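Local coordinates for AvtR (Acidianus filamentous virus 6, PDB 4HV0), which probably binds DNA through a ribbon-helix-helix fold and regulates transcription for a hyperthermophilic archaeal virus, at residues M2-K14 with T86-I98. Residues are numbered along the deposited sequence; the frame is centred on the assembly and turned at random.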
loop_
_atom_site.group_PDB
_atom_site.type_symbol
_atom_site.label_atom_id
_atom_site.label_comp_id
_atom_site.label_asym_id
_atom_site.label_seq_id
_atom_site.Cartn_x
_atom_site.Cartn_y
_atom_site.Cartn_z
HETATM N N MSE A 2 9.319 -1.899 0.300
HETATM C CA MSE A 2 8.671 -1.959 -1.049
HETATM C C MSE A 2 7.442 -2.842 -1.037
HETATM O O MSE A 2 7.445 -3.919 -0.446
HETATM C CB MSE A 2 9.673 -2.462 -2.073
HETATM C CG MSE A 2 9.291 -2.036 -3.484
HETATM SE SE MSE A 2 9.272 -3.553 -4.733
HETATM C CE MSE A 2 7.931 -4.660 -3.792
ATOM N N VAL A 3 6.380 -2.368 -1.684
ATOM C CA VAL A 3 5.139 -3.108 -1.884
ATOM C C VAL A 3 4.917 -3.413 -3.384
ATOM O O VAL A 3 5.375 -2.676 -4.261
ATOM C CB VAL A 3 3.967 -2.247 -1.374
ATOM C CG1 VAL A 3 2.659 -3.025 -1.417
ATOM C CG2 VAL A 3 4.254 -1.707 0.015
ATOM N N THR A 4 4.223 -4.501 -3.694
ATOM C CA THR A 4 3.784 -4.754 -5.074
ATOM C C THR A 4 2.281 -4.886 -5.154
ATOM O O THR A 4 1.705 -5.719 -4.468
ATOM C CB THR A 4 4.381 -6.025 -5.643
ATOM O OG1 THR A 4 5.792 -6.055 -5.359
ATOM C CG2 THR A 4 4.150 -6.032 -7.124
ATOM N N VAL A 5 1.641 -4.067 -5.986
ATOM C CA VAL A 5 0.188 -4.110 -6.126
ATOM C C VAL A 5 -0.300 -4.309 -7.556
ATOM O O VAL A 5 0.354 -3.928 -8.495
ATOM C CB VAL A 5 -0.449 -2.844 -5.471
ATOM C CG1 VAL A 5 -0.079 -2.796 -3.993
ATOM C CG2 VAL A 5 0.032 -1.539 -6.133
ATOM N N GLU A 6 -1.512 -4.837 -7.700
ATOM C CA GLU A 6 -2.207 -4.908 -8.971
ATOM C C GLU A 6 -2.604 -3.517 -9.477
ATOM O O GLU A 6 -2.753 -2.564 -8.705
ATOM C CB GLU A 6 -3.530 -5.599 -8.765
ATOM C CG GLU A 6 -3.544 -7.066 -8.452
ATOM C CD GLU A 6 -4.959 -7.508 -8.061
ATOM O OE1 GLU A 6 -5.924 -6.842 -8.494
ATOM O OE2 GLU A 6 -5.106 -8.519 -7.329
ATOM N N GLU A 7 -2.885 -3.416 -10.769
ATOM C CA GLU A 7 -3.202 -2.128 -11.397
ATOM C C GLU A 7 -4.459 -1.457 -10.813
ATOM O O GLU A 7 -4.458 -0.260 -10.530
ATOM C CB GLU A 7 -3.350 -2.344 -12.898
ATOM C CG GLU A 7 -3.512 -1.085 -13.722
ATOM C CD GLU A 7 -3.376 -1.362 -15.204
ATOM O OE1 GLU A 7 -3.477 -2.550 -15.603
ATOM O OE2 GLU A 7 -3.153 -0.393 -15.962
ATOM N N GLU A 8 -5.529 -2.219 -10.632
ATOM C CA GLU A 8 -6.737 -1.664 -10.034
ATOM C C GLU A 8 -6.459 -0.980 -8.673
ATOM O O GLU A 8 -6.954 0.131 -8.395
ATOM C CB GLU A 8 -7.804 -2.738 -9.894
ATOM C CG GLU A 8 -9.132 -2.174 -9.442
ATOM C CD GLU A 8 -10.253 -3.203 -9.435
ATOM O OE1 GLU A 8 -9.983 -4.407 -9.669
ATOM O OE2 GLU A 8 -11.415 -2.793 -9.180
ATOM N N VAL A 9 -5.639 -1.618 -7.851
ATOM C CA VAL A 9 -5.294 -1.060 -6.565
ATOM C C VAL A 9 -4.480 0.220 -6.733
ATOM O O VAL A 9 -4.719 1.228 -6.032
ATOM C CB VAL A 9 -4.537 -2.080 -5.678
ATOM C CG1 VAL A 9 -3.972 -1.404 -4.435
ATOM C CG2 VAL A 9 -5.456 -3.213 -5.275
ATOM N N TYR A 10 -3.520 0.194 -7.653
ATOM C CA TYR A 10 -2.685 1.362 -7.896
ATOM C C TYR A 10 -3.521 2.546 -8.385
ATOM O O TYR A 10 -3.332 3.668 -7.909
ATOM C CB TYR A 10 -1.604 1.050 -8.905
ATOM C CG TYR A 10 -0.654 2.206 -9.122
ATOM C CD1 TYR A 10 0.310 2.523 -8.170
ATOM C CD2 TYR A 10 -0.731 2.991 -10.273
ATOM C CE1 TYR A 10 1.177 3.588 -8.358
ATOM C CE2 TYR A 10 0.141 4.048 -10.473
ATOM C CZ TYR A 10 1.095 4.348 -9.512
ATOM O OH TYR A 10 1.958 5.400 -9.704
ATOM N N GLU A 11 -4.458 2.302 -9.307
ATOM C CA GLU A 11 -5.314 3.386 -9.790
ATOM C C GLU A 11 -5.988 4.030 -8.585
ATOM O O GLU A 11 -5.921 5.257 -8.406
ATOM C CB GLU A 11 -6.376 2.913 -10.808
ATOM C CG GLU A 11 -5.849 2.275 -12.090
ATOM C CD GLU A 11 -4.731 3.051 -12.778
ATOM O OE1 GLU A 11 -4.739 4.298 -12.788
ATOM O OE2 GLU A 11 -3.811 2.402 -13.323
ATOM N N PHE A 12 -6.601 3.195 -7.750
ATOM C CA PHE A 12 -7.270 3.677 -6.556
ATOM C C PHE A 12 -6.357 4.510 -5.664
ATOM O O PHE A 12 -6.732 5.585 -5.239
ATOM C CB PHE A 12 -7.827 2.525 -5.748
ATOM C CG PHE A 12 -8.298 2.944 -4.391
ATOM C CD1 PHE A 12 -9.573 3.476 -4.222
ATOM C CD2 PHE A 12 -7.460 2.842 -3.281
ATOM C CE1 PHE A 12 -10.018 3.878 -2.974
ATOM C CE2 PHE A 12 -7.901 3.249 -2.025
ATOM C CZ PHE A 12 -9.182 3.768 -1.877
ATOM N N LEU A 13 -5.159 4.022 -5.396
ATOM C CA LEU A 13 -4.214 4.768 -4.576
ATOM C C LEU A 13 -3.769 6.062 -5.227
ATOM O O LEU A 13 -3.582 7.071 -4.553
ATOM C CB LEU A 13 -2.973 3.926 -4.310
ATOM C CG LEU A 13 -3.131 2.715 -3.379
ATOM C CD1 LEU A 13 -1.842 1.878 -3.388
ATOM C CD2 LEU A 13 -3.527 3.110 -1.958
ATOM N N LYS A 14 -3.603 6.043 -6.543
ATOM C CA LYS A 14 -3.168 7.234 -7.270
ATOM C C LYS A 14 -4.227 8.350 -7.191
ATOM O O LYS A 14 -3.866 9.520 -7.036
ATOM C CB LYS A 14 -2.856 6.885 -8.731
ATOM C CG LYS A 14 -1.984 7.907 -9.453
ATOM C CD LYS A 14 -1.262 7.313 -10.654
ATOM C CE LYS A 14 -2.207 6.848 -11.756
ATOM N NZ LYS A 14 -2.712 8.034 -12.496
ATOM N N THR A 86 -2.760 -12.572 4.968
ATOM C CA THR A 86 -3.108 -11.763 3.796
ATOM C C THR A 86 -1.883 -11.083 3.271
ATOM O O THR A 86 -0.948 -10.830 4.030
ATOM C CB THR A 86 -4.218 -10.701 4.062
ATOM O OG1 THR A 86 -4.709 -10.180 2.800
ATOM C CG2 THR A 86 -3.769 -9.548 5.042
ATOM N N THR A 87 -1.874 -10.858 1.954
ATOM C CA THR A 87 -0.878 -10.053 1.351
ATOM C C THR A 87 -1.398 -8.624 1.561
ATOM O O THR A 87 -2.575 -8.375 1.859
ATOM C CB THR A 87 -0.749 -10.294 -0.166
ATOM O OG1 THR A 87 -2.033 -10.149 -0.739
ATOM C CG2 THR A 87 -0.212 -11.632 -0.534
ATOM N N LEU A 88 -0.501 -7.672 1.401
ATOM C CA LEU A 88 -0.877 -6.310 1.497
ATOM C C LEU A 88 -1.818 -5.970 0.333
ATOM O O LEU A 88 -2.808 -5.218 0.508
ATOM C CB LEU A 88 0.355 -5.444 1.448
ATOM C CG LEU A 88 0.035 -3.961 1.554
ATOM C CD1 LEU A 88 -0.938 -3.639 2.648
ATOM C CD2 LEU A 88 1.381 -3.336 1.811
ATOM N N ASN A 89 -1.510 -6.501 -0.848
ATOM C CA ASN A 89 -2.304 -6.181 -2.045
ATOM C C ASN A 89 -3.721 -6.626 -1.849
ATOM O O ASN A 89 -4.633 -5.904 -2.152
ATOM C CB ASN A 89 -1.773 -6.862 -3.320
ATOM C CG ASN A 89 -2.662 -6.600 -4.559
ATOM O OD1 ASN A 89 -2.606 -5.535 -5.164
ATOM N ND2 ASN A 89 -3.456 -7.560 -4.934
ATOM N N ARG A 90 -3.907 -7.846 -1.364
ATOM C CA ARG A 90 -5.243 -8.335 -1.179
ATOM C C ARG A 90 -5.976 -7.524 -0.072
ATOM O O ARG A 90 -7.156 -7.249 -0.212
ATOM C CB ARG A 90 -5.251 -9.804 -0.814
ATOM C CG ARG A 90 -6.658 -10.420 -0.820
ATOM C CD ARG A 90 -6.547 -11.855 -0.376
ATOM N NE ARG A 90 -7.240 -12.035 0.901
ATOM C CZ ARG A 90 -6.837 -12.791 1.912
ATOM N NH1 ARG A 90 -5.728 -13.483 1.845
ATOM N NH2 ARG A 90 -7.563 -12.855 2.997
ATOM N N PHE A 91 -5.261 -7.134 0.982
ATOM C CA PHE A 91 -5.840 -6.313 2.022
ATOM C C PHE A 91 -6.333 -4.977 1.451
ATOM O O PHE A 91 -7.478 -4.622 1.628
ATOM C CB PHE A 91 -4.783 -6.119 3.108
ATOM C CG PHE A 91 -5.132 -5.141 4.165
ATOM C CD1 PHE A 91 -5.795 -5.541 5.297
ATOM C CD2 PHE A 91 -4.678 -3.843 4.082
ATOM C CE1 PHE A 91 -6.075 -4.631 6.298
ATOM C CE2 PHE A 91 -4.935 -2.928 5.084
ATOM C CZ PHE A 91 -5.637 -3.317 6.190
ATOM N N LEU A 92 -5.487 -4.283 0.705
ATOM C CA LEU A 92 -5.905 -3.040 0.049
ATOM C C LEU A 92 -7.039 -3.263 -0.958
ATOM O O LEU A 92 -7.937 -2.445 -1.071
ATOM C CB LEU A 92 -4.738 -2.387 -0.678
ATOM C CG LEU A 92 -3.568 -1.939 0.173
ATOM C CD1 LEU A 92 -2.374 -1.684 -0.714
ATOM C CD2 LEU A 92 -3.960 -0.672 0.926
ATOM N N LYS A 93 -7.022 -4.392 -1.653
ATOM C CA LYS A 93 -8.082 -4.718 -2.617
ATOM C C LYS A 93 -9.440 -4.908 -1.939
ATOM O O LYS A 93 -10.456 -4.472 -2.449
ATOM C CB LYS A 93 -7.696 -5.983 -3.394
ATOM C CG LYS A 93 -8.395 -6.207 -4.715
ATOM C CD LYS A 93 -7.674 -7.273 -5.560
ATOM C CE LYS A 93 -7.556 -8.663 -4.887
ATOM N NZ LYS A 93 -6.834 -9.745 -5.637
ATOM N N GLU A 94 -9.451 -5.563 -0.785
ATOM C CA GLU A 94 -10.686 -5.780 -0.040
ATOM C C GLU A 94 -11.245 -4.496 0.563
ATOM O O GLU A 94 -12.443 -4.361 0.783
ATOM C CB GLU A 94 -10.445 -6.776 1.092
ATOM C CG GLU A 94 -10.148 -8.189 0.610
ATOM C CD GLU A 94 -10.010 -9.175 1.743
ATOM O OE1 GLU A 94 -10.321 -8.813 2.921
ATOM O OE2 GLU A 94 -9.620 -10.322 1.462
HETATM N N MSE A 95 -10.352 -3.584 0.889
HETATM C CA MSE A 95 -10.706 -2.312 1.462
HETATM C C MSE A 95 -11.332 -1.462 0.387
HETATM O O MSE A 95 -12.321 -0.798 0.639
HETATM C CB MSE A 95 -9.375 -1.764 1.920
HETATM C CG MSE A 95 -9.608 -0.645 2.880
HETATM SE SE MSE A 95 -7.914 0.316 2.811
HETATM C CE MSE A 95 -8.166 1.394 1.190
ATOM N N ILE A 96 -10.769 -1.488 -0.822
ATOM C CA ILE A 96 -11.359 -0.811 -1.976
ATOM C C ILE A 96 -12.794 -1.297 -2.149
ATOM O O ILE A 96 -13.745 -0.514 -2.020
ATOM C CB ILE A 96 -10.586 -1.128 -3.284
ATOM C CG1 ILE A 96 -9.110 -0.699 -3.225
ATOM C CG2 ILE A 96 -11.274 -0.509 -4.494
ATOM C CD1 ILE A 96 -8.820 0.510 -2.391
HETATM N N MSE A 97 -12.936 -2.607 -2.373
HETATM C CA MSE A 97 -14.228 -3.241 -2.620
HETATM C C MSE A 97 -15.291 -2.909 -1.599
HETATM O O MSE A 97 -16.478 -2.846 -1.937
HETATM C CB MSE A 97 -14.043 -4.747 -2.708
HETATM C CG MSE A 97 -13.545 -5.027 -4.126
HETATM SE SE MSE A 97 -15.027 -5.530 -5.351
HETATM C CE MSE A 97 -16.397 -4.104 -5.209
ATOM N N ILE A 98 -14.885 -2.671 -0.354
ATOM C CA ILE A 98 -15.780 -2.106 0.654
ATOM C C ILE A 98 -15.866 -0.571 0.442
ATOM O O ILE A 98 -15.401 0.201 1.285
ATOM C CB ILE A 98 -15.299 -2.425 2.088
ATOM C CG1 ILE A 98 -15.293 -3.932 2.352
ATOM C CG2 ILE A 98 -16.217 -1.772 3.107
ATOM C CD1 ILE A 98 -14.556 -4.278 3.617
HETATM O O HOH W 1 1.059 -7.395 -1.730
#
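Strand 3-6 and helix 7-19 of the ribbon-helix-helix element of AvtR pack against helix 88-97, the last helix modelled, with N89 and K93 converging on E6. The amide of N89 bridges the backbone N and the carboxylate of E6, at the N-cap position. Its OD1 accepts E6 N at 2.8 Å in a nearly straight bond (N-H...O 166°), with the donor above the carbonyl plane. Its ND2 reaches E6 OE2 at 3.1 Å, coming from above the carboxylate plane. These two bonds fix which way round the amide sits. CG of N89 lies anti to the backbone N (chi1 176°), which carries the amide across to E6. K93 NZ forms a salt bridge to the same OE2 at 2.7 Å, on its syn lone pair. OE2 thus accepts from two donors, and the lysine charge probably favours the ionised carboxylate. A water bridges T4 O and N89 N.

Strand 3-6 pairs with strand 60-65 and is outermost in the sheet of this chain; helix 88-97 packs beside it. V3 CG1 meets L88 CD2 at 3.5 Å, the two side chains crossing at about a right angle. L92 sits deeper. Its CB lies 4.0 Å from V9 CG1, while its CD1 lies 4.2 Å from V5 CG1. The axes of helix 7-14 and helix 88-97 cross at 63°. Farther along, I96 lies over one face of the F12 ring, though the modelled spacing is doubtful. The selenomethionine M95 brings CE to F12 CE2 at 3.7 Å and also touches I31 and Y35 of helix 24-36.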